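Local coordinates for cytochrome c552 (Thermochromatium tepidum, PDB 5ZE8), which probably carries electrons at low potential through five heme c groups in a purple sulfur photosynthetic bacterium, at residues L240-S252 with L307-R319. Sequence-based numbering, arbitrary orientation.
Sequences LCQTGKEFIAGGS and LQPHAMPTGAPFR. With HEC (heme c), chain F.
Glu246, on the inner side of helix 243-250, reaches into the irregular loop that brings His310 to a heme iron; with His260 on the other side, this is the bis-histidine ligation of a multiheme cytochrome c. OE1 of Glu246 accepts two hydrogen bonds, which reach it from opposite faces of the carboxylate plane: Thr314 OG1 at 2.6 Å on the syn side, and Ala311 N at 2.9 Å from above the plane. A carboxylate suits this buried spot because its second oxygen, OE2, also meets a water held by Gln242 N and Gly315 N, and forms a salt bridge with Arg377. Cutting Glu246 back to an alanine would probably leave Arg377 without this countercharge, and Thr314 OG1 and Ala311 N without their shared acceptor. The packing is tight around the histidine. Its chi1 of 45° sets CG between the backbone N and carbonyl carbon, turning the ring toward the iron; Thr314 CG2 lies over one face of the His310 ring, offset toward its rim, and ND1 donates in the ring plane to Ala311 O, which fixes the ring's rotation. Thr243 lies alongside His310, its methyl CG2 4.0 Å from His310 CB, while its hydroxyl OG1 sits 2.8 Å from Thr314 OG1. Equally close, the Phe247 ring meets CB and CG of Pro309, CE2 to CG 3.7 Å, while CG and CD of this rigid proline rest on the porphyrin. Only beyond, at partly exposed Ser252, does the contact thin, to Ser252 CB on Pro309 CB and a water that donates to Phe247 O and, at 2.7 Å, to Pro309 O.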
loop_
_atom_site.group_PDB
_atom_site.type_symbol
_atom_site.label_atom_id
_atom_site.label_comp_id
_atom_site.label_asym_id
_atom_site.label_seq_id
_atom_site.Cartn_x
_atom_site.Cartn_y
_atom_site.Cartn_z
ATOM N N LEU A 240 -1.187 -13.465 2.401
ATOM C CA LEU A 240 -0.591 -12.810 1.226
ATOM C C LEU A 240 -0.123 -11.406 1.627
ATOM O O LEU A 240 1.041 -11.001 1.442
ATOM C CB LEU A 240 -1.630 -12.712 0.086
ATOM C CG LEU A 240 -2.161 -14.046 -0.407
ATOM C CD1 LEU A 240 -3.421 -13.789 -1.212
ATOM C CD2 LEU A 240 -1.083 -14.686 -1.274
ATOM N N CYS A 241 -1.038 -10.666 2.253
ATOM C CA CYS A 241 -0.803 -9.270 2.797
ATOM C C CYS A 241 -1.039 -9.359 4.293
ATOM O O CYS A 241 -1.995 -10.004 4.743
ATOM C CB CYS A 241 -1.790 -8.204 2.244
ATOM S SG CYS A 241 -2.196 -6.849 3.455
ATOM N N GLN A 242 -0.205 -8.719 5.114
ATOM C CA GLN A 242 -0.333 -8.939 6.562
ATOM C C GLN A 242 0.190 -7.736 7.346
ATOM O O GLN A 242 0.750 -7.864 8.458
ATOM C CB GLN A 242 0.361 -10.231 6.963
ATOM C CG GLN A 242 1.851 -10.271 6.599
ATOM C CD GLN A 242 2.391 -11.693 6.336
ATOM O OE1 GLN A 242 2.241 -12.568 7.167
ATOM N NE2 GLN A 242 3.070 -11.884 5.195
ATOM N N THR A 243 -0.139 -6.595 6.802
ATOM C CA THR A 243 0.293 -5.294 7.406
ATOM C C THR A 243 -0.250 -5.190 8.850
ATOM O O THR A 243 0.456 -4.727 9.759
ATOM C CB THR A 243 -0.230 -4.100 6.609
ATOM O OG1 THR A 243 0.226 -4.164 5.288
ATOM C CG2 THR A 243 0.215 -2.724 7.220
ATOM N N GLY A 244 -1.468 -5.626 9.113
ATOM C CA GLY A 244 -1.938 -5.700 10.555
ATOM C C GLY A 244 -1.276 -6.613 11.533
ATOM O O GLY A 244 -1.037 -6.204 12.675
ATOM N N LYS A 245 -0.916 -7.845 11.140
ATOM C CA LYS A 245 -0.202 -8.735 12.030
ATOM C C LYS A 245 1.145 -8.151 12.233
ATOM O O LYS A 245 1.705 -8.262 13.336
ATOM C CB LYS A 245 -0.111 -10.146 11.394
ATOM C CG LYS A 245 0.543 -11.276 12.220
ATOM C CD LYS A 245 0.375 -12.682 11.580
ATOM C CE LYS A 245 -0.927 -12.841 10.794
ATOM N NZ LYS A 245 -1.172 -14.226 10.350
ATOM N N GLU A 246 1.752 -7.544 11.201
ATOM C CA GLU A 246 3.067 -6.946 11.437
ATOM C C GLU A 246 2.997 -5.813 12.462
ATOM O O GLU A 246 3.785 -5.751 13.422
ATOM C CB GLU A 246 3.674 -6.392 10.149
ATOM C CG GLU A 246 3.922 -7.458 9.063
ATOM C CD GLU A 246 3.926 -6.922 7.646
ATOM O OE1 GLU A 246 3.991 -5.688 7.492
ATOM O OE2 GLU A 246 3.899 -7.752 6.671
ATOM N N PHE A 247 1.995 -4.972 12.270
ATOM C CA PHE A 247 1.759 -3.814 13.139
ATOM C C PHE A 247 1.525 -4.241 14.600
ATOM O O PHE A 247 2.116 -3.683 15.512
ATOM C CB PHE A 247 0.607 -2.928 12.597
ATOM C CG PHE A 247 0.516 -1.630 13.321
ATOM C CD1 PHE A 247 -0.110 -1.616 14.555
ATOM C CD2 PHE A 247 1.173 -0.524 12.885
ATOM C CE1 PHE A 247 -0.129 -0.454 15.308
ATOM C CE2 PHE A 247 1.142 0.666 13.630
ATOM C CZ PHE A 247 0.500 0.676 14.825
ATOM N N ILE A 248 0.748 -5.299 14.818
ATOM C CA ILE A 248 0.646 -5.905 16.166
ATOM C C ILE A 248 1.963 -6.377 16.719
ATOM O O ILE A 248 2.351 -5.998 17.863
ATOM C CB ILE A 248 -0.380 -7.044 16.179
ATOM C CG1 ILE A 248 -1.783 -6.400 16.036
ATOM C CG2 ILE A 248 -0.235 -7.882 17.451
ATOM C CD1 ILE A 248 -2.920 -7.382 15.847
ATOM N N ALA A 249 2.682 -7.187 15.943
ATOM C CA ALA A 249 3.888 -7.753 16.450
ATOM C C ALA A 249 4.862 -6.709 16.891
ATOM O O ALA A 249 5.567 -6.920 17.893
ATOM C CB ALA A 249 4.538 -8.682 15.396
ATOM N N GLY A 250 4.927 -5.576 16.148
ATOM C CA GLY A 250 5.942 -4.591 16.340
ATOM C C GLY A 250 5.670 -3.717 17.548
ATOM O O GLY A 250 6.500 -2.966 17.932
ATOM N N GLY A 251 4.417 -3.710 17.959
ATOM C CA GLY A 251 4.045 -3.056 19.221
ATOM C C GLY A 251 3.794 -1.576 19.153
ATOM O O GLY A 251 3.542 -0.977 20.204
ATOM N N SER A 252 3.832 -0.964 17.966
ATOM C CA SER A 252 3.553 0.486 17.865
ATOM C C SER A 252 2.127 0.863 18.252
ATOM O O SER A 252 1.227 0.072 18.115
ATOM C CB SER A 252 3.804 1.023 16.451
ATOM O OG SER A 252 3.620 2.448 16.337
ATOM N N LEU A 307 12.208 2.454 9.387
ATOM C CA LEU A 307 11.549 3.516 10.175
ATOM C C LEU A 307 10.064 3.229 10.406
ATOM O O LEU A 307 9.373 4.077 11.068
ATOM C CB LEU A 307 11.686 4.866 9.466
ATOM C CG LEU A 307 13.131 5.392 9.531
ATOM C CD1 LEU A 307 13.316 6.524 8.521
ATOM C CD2 LEU A 307 13.615 5.688 10.965
ATOM N N GLN A 308 9.504 2.132 9.874
ATOM C CA GLN A 308 8.066 1.882 9.874
ATOM C C GLN A 308 7.684 0.931 10.995
ATOM O O GLN A 308 8.502 0.062 11.406
ATOM C CB GLN A 308 7.706 1.255 8.512
ATOM C CG GLN A 308 8.162 2.112 7.324
ATOM C CD GLN A 308 8.423 1.269 6.086
ATOM O OE1 GLN A 308 7.627 0.342 5.739
ATOM N NE2 GLN A 308 9.501 1.566 5.421
ATOM N N PRO A 309 6.428 0.922 11.452
ATOM C CA PRO A 309 5.938 0.045 12.475
ATOM C C PRO A 309 5.352 -1.259 11.891
ATOM O O PRO A 309 4.826 -2.080 12.594
ATOM C CB PRO A 309 4.814 0.889 13.086
ATOM C CG PRO A 309 4.257 1.681 11.952
ATOM C CD PRO A 309 5.481 2.019 11.142
ATOM N N HIS A 310 5.321 -1.347 10.549
ATOM C CA HIS A 310 5.001 -2.560 9.809
ATOM C C HIS A 310 6.301 -3.012 9.156
ATOM O O HIS A 310 7.289 -2.302 9.199
ATOM C CB HIS A 310 3.860 -2.340 8.798
ATOM C CG HIS A 310 3.969 -1.069 7.961
ATOM N ND1 HIS A 310 4.993 -0.779 7.057
ATOM C CD2 HIS A 310 3.114 -0.009 7.885
ATOM C CE1 HIS A 310 4.746 0.395 6.491
ATOM N NE2 HIS A 310 3.602 0.878 6.974
ATOM N N ALA A 311 6.281 -4.191 8.548
ATOM C CA ALA A 311 7.451 -4.597 7.756
ATOM C C ALA A 311 7.788 -3.624 6.621
ATOM O O ALA A 311 6.980 -2.756 6.200
ATOM C CB ALA A 311 7.276 -5.992 7.176
ATOM N N MET A 312 9.022 -3.753 6.129
ATOM C CA MET A 312 9.431 -3.012 4.987
ATOM C C MET A 312 9.993 -3.999 3.981
ATOM O O MET A 312 11.060 -4.537 4.242
ATOM C CB MET A 312 10.469 -1.950 5.303
ATOM C CG MET A 312 11.111 -1.265 4.120
ATOM S SD MET A 312 10.022 -0.625 2.866
ATOM C CE MET A 312 11.152 0.216 1.715
ATOM N N PRO A 313 9.319 -4.273 2.869
ATOM C CA PRO A 313 8.092 -3.675 2.414
ATOM C C PRO A 313 6.855 -4.420 2.870
ATOM O O PRO A 313 6.717 -5.663 2.695
ATOM C CB PRO A 313 8.239 -3.751 0.882
ATOM C CG PRO A 313 8.999 -5.070 0.680
ATOM C CD PRO A 313 9.921 -5.141 1.829
ATOM N N THR A 314 5.875 -3.683 3.364
ATOM C CA THR A 314 4.603 -4.279 3.742
ATOM C C THR A 314 3.655 -4.386 2.538
ATOM O O THR A 314 3.910 -3.856 1.466
ATOM C CB THR A 314 3.948 -3.488 4.888
ATOM O OG1 THR A 314 2.985 -4.313 5.564
ATOM C CG2 THR A 314 3.349 -2.163 4.420
ATOM N N GLY A 315 2.506 -5.017 2.770
ATOM C CA GLY A 315 1.408 -5.112 1.840
ATOM C C GLY A 315 1.500 -6.272 0.848
ATOM O O GLY A 315 1.556 -7.413 1.271
ATOM N N ALA A 316 1.375 -5.974 -0.433
ATOM C CA ALA A 316 1.327 -7.013 -1.446
ATOM C C ALA A 316 2.515 -7.926 -1.358
ATOM O O ALA A 316 3.639 -7.531 -1.034
ATOM C CB ALA A 316 1.245 -6.376 -2.827
ATOM N N PRO A 317 2.257 -9.228 -1.596
ATOM C CA PRO A 317 3.272 -10.211 -1.284
ATOM C C PRO A 317 4.465 -10.164 -2.213
ATOM O O PRO A 317 5.530 -10.668 -1.853
ATOM C CB PRO A 317 2.502 -11.533 -1.411
ATOM C CG PRO A 317 1.412 -11.228 -2.359
ATOM C CD PRO A 317 0.957 -9.871 -1.856
ATOM N N PHE A 318 4.292 -9.441 -3.337
ATOM C CA PHE A 318 5.357 -9.422 -4.325
ATOM C C PHE A 318 6.316 -8.225 -4.181
ATOM O O PHE A 318 7.248 -8.135 -4.963
ATOM C CB PHE A 318 4.928 -9.476 -5.727
ATOM C CG PHE A 318 3.528 -9.187 -5.914
ATOM C CD1 PHE A 318 3.084 -7.858 -5.859
ATOM C CD2 PHE A 318 2.646 -10.219 -6.076
ATOM C CE1 PHE A 318 1.719 -7.595 -6.016
ATOM C CE2 PHE A 318 1.255 -9.965 -6.196
ATOM C CZ PHE A 318 0.800 -8.649 -6.149
ATOM N N ARG A 319 6.040 -7.333 -3.227
ATOM C CA ARG A 319 6.965 -6.302 -2.983
ATOM C C ARG A 319 8.306 -6.899 -2.500
ATOM O O ARG A 319 8.365 -7.838 -1.699
ATOM C CB ARG A 319 6.473 -5.364 -1.888
ATOM C CG ARG A 319 5.159 -4.692 -2.078
ATOM C CD ARG A 319 5.103 -3.943 -3.385
ATOM N NE ARG A 319 3.966 -3.029 -3.427
ATOM C CZ ARG A 319 3.047 -2.949 -4.374
ATOM N NH1 ARG A 319 2.092 -2.041 -4.264
ATOM N NH2 ARG A 319 3.049 -3.827 -5.409
HETATM FE FE HEC F . 2.700 2.630 6.406
HETATM C CHA HEC F . 4.237 2.314 3.456
HETATM C CHB HEC F . -0.049 0.966 5.231
HETATM C CHC HEC F . 1.234 2.784 9.509
HETATM C CHD HEC F . 5.191 4.729 7.468
HETATM N NA HEC F . 2.168 1.774 4.697
HETATM C C1A HEC F . 3.008 1.698 3.566
HETATM C C2A HEC F . 2.334 0.996 2.509
HETATM C C3A HEC F . 1.117 0.654 3.040
HETATM C C4A HEC F . 1.013 1.121 4.375
HETATM C CMA HEC F . 0.001 -0.153 2.371
HETATM C CAA HEC F . 2.918 0.633 1.123
HETATM C CBA HEC F . 3.759 -0.638 1.186
HETATM C CGA HEC F . 4.356 -1.075 -0.127
HETATM O O1A HEC F . 3.670 -1.704 -0.968
HETATM O O2A HEC F . 5.568 -0.766 -0.348
HETATM N NB HEC F . 0.942 2.019 7.239
HETATM C C1B HEC F . -0.055 1.405 6.531
HETATM C C2B HEC F . -1.151 1.132 7.393
HETATM C C3B HEC F . -0.840 1.614 8.662
HETATM C C4B HEC F . 0.527 2.161 8.510
HETATM C CMB HEC F . -2.449 0.394 7.039
HETATM C CAB HEC F . -1.523 1.511 9.965
HETATM C CBB HEC F . -1.848 0.206 10.364
HETATM N NC HEC F . 3.133 3.568 8.153
HETATM C C1C HEC F . 2.408 3.456 9.298
HETATM C C2C HEC F . 2.967 4.378 10.243
HETATM C C3C HEC F . 4.066 4.982 9.695
HETATM C C4C HEC F . 4.193 4.415 8.367
HETATM C CMC HEC F . 2.373 4.679 11.617
HETATM C CAC HEC F . 5.053 6.004 10.239
HETATM C CBC HEC F . 5.676 5.706 11.469
HETATM N ND HEC F . 4.361 3.288 5.646
HETATM C C1D HEC F . 5.251 4.219 6.169
HETATM C C2D HEC F . 6.298 4.588 5.191
HETATM C C3D HEC F . 6.081 3.898 4.056
HETATM C C4D HEC F . 4.854 3.119 4.399
HETATM C CMD HEC F . 7.416 5.522 5.465
HETATM C CAD HEC F . 6.824 3.909 2.754
HETATM C CBD HEC F . 7.372 2.544 2.409
HETATM C CGD HEC F . 6.703 1.815 1.254
HETATM O O1D HEC F . 5.974 2.408 0.463
HETATM O O2D HEC F . 6.963 0.624 1.175
HETATM O O HOH W 1 3.192 -9.462 2.743
HETATM O O HOH W 2 2.234 -7.541 4.483
HETATM O O HOH W 3 4.317 -2.061 15.216
#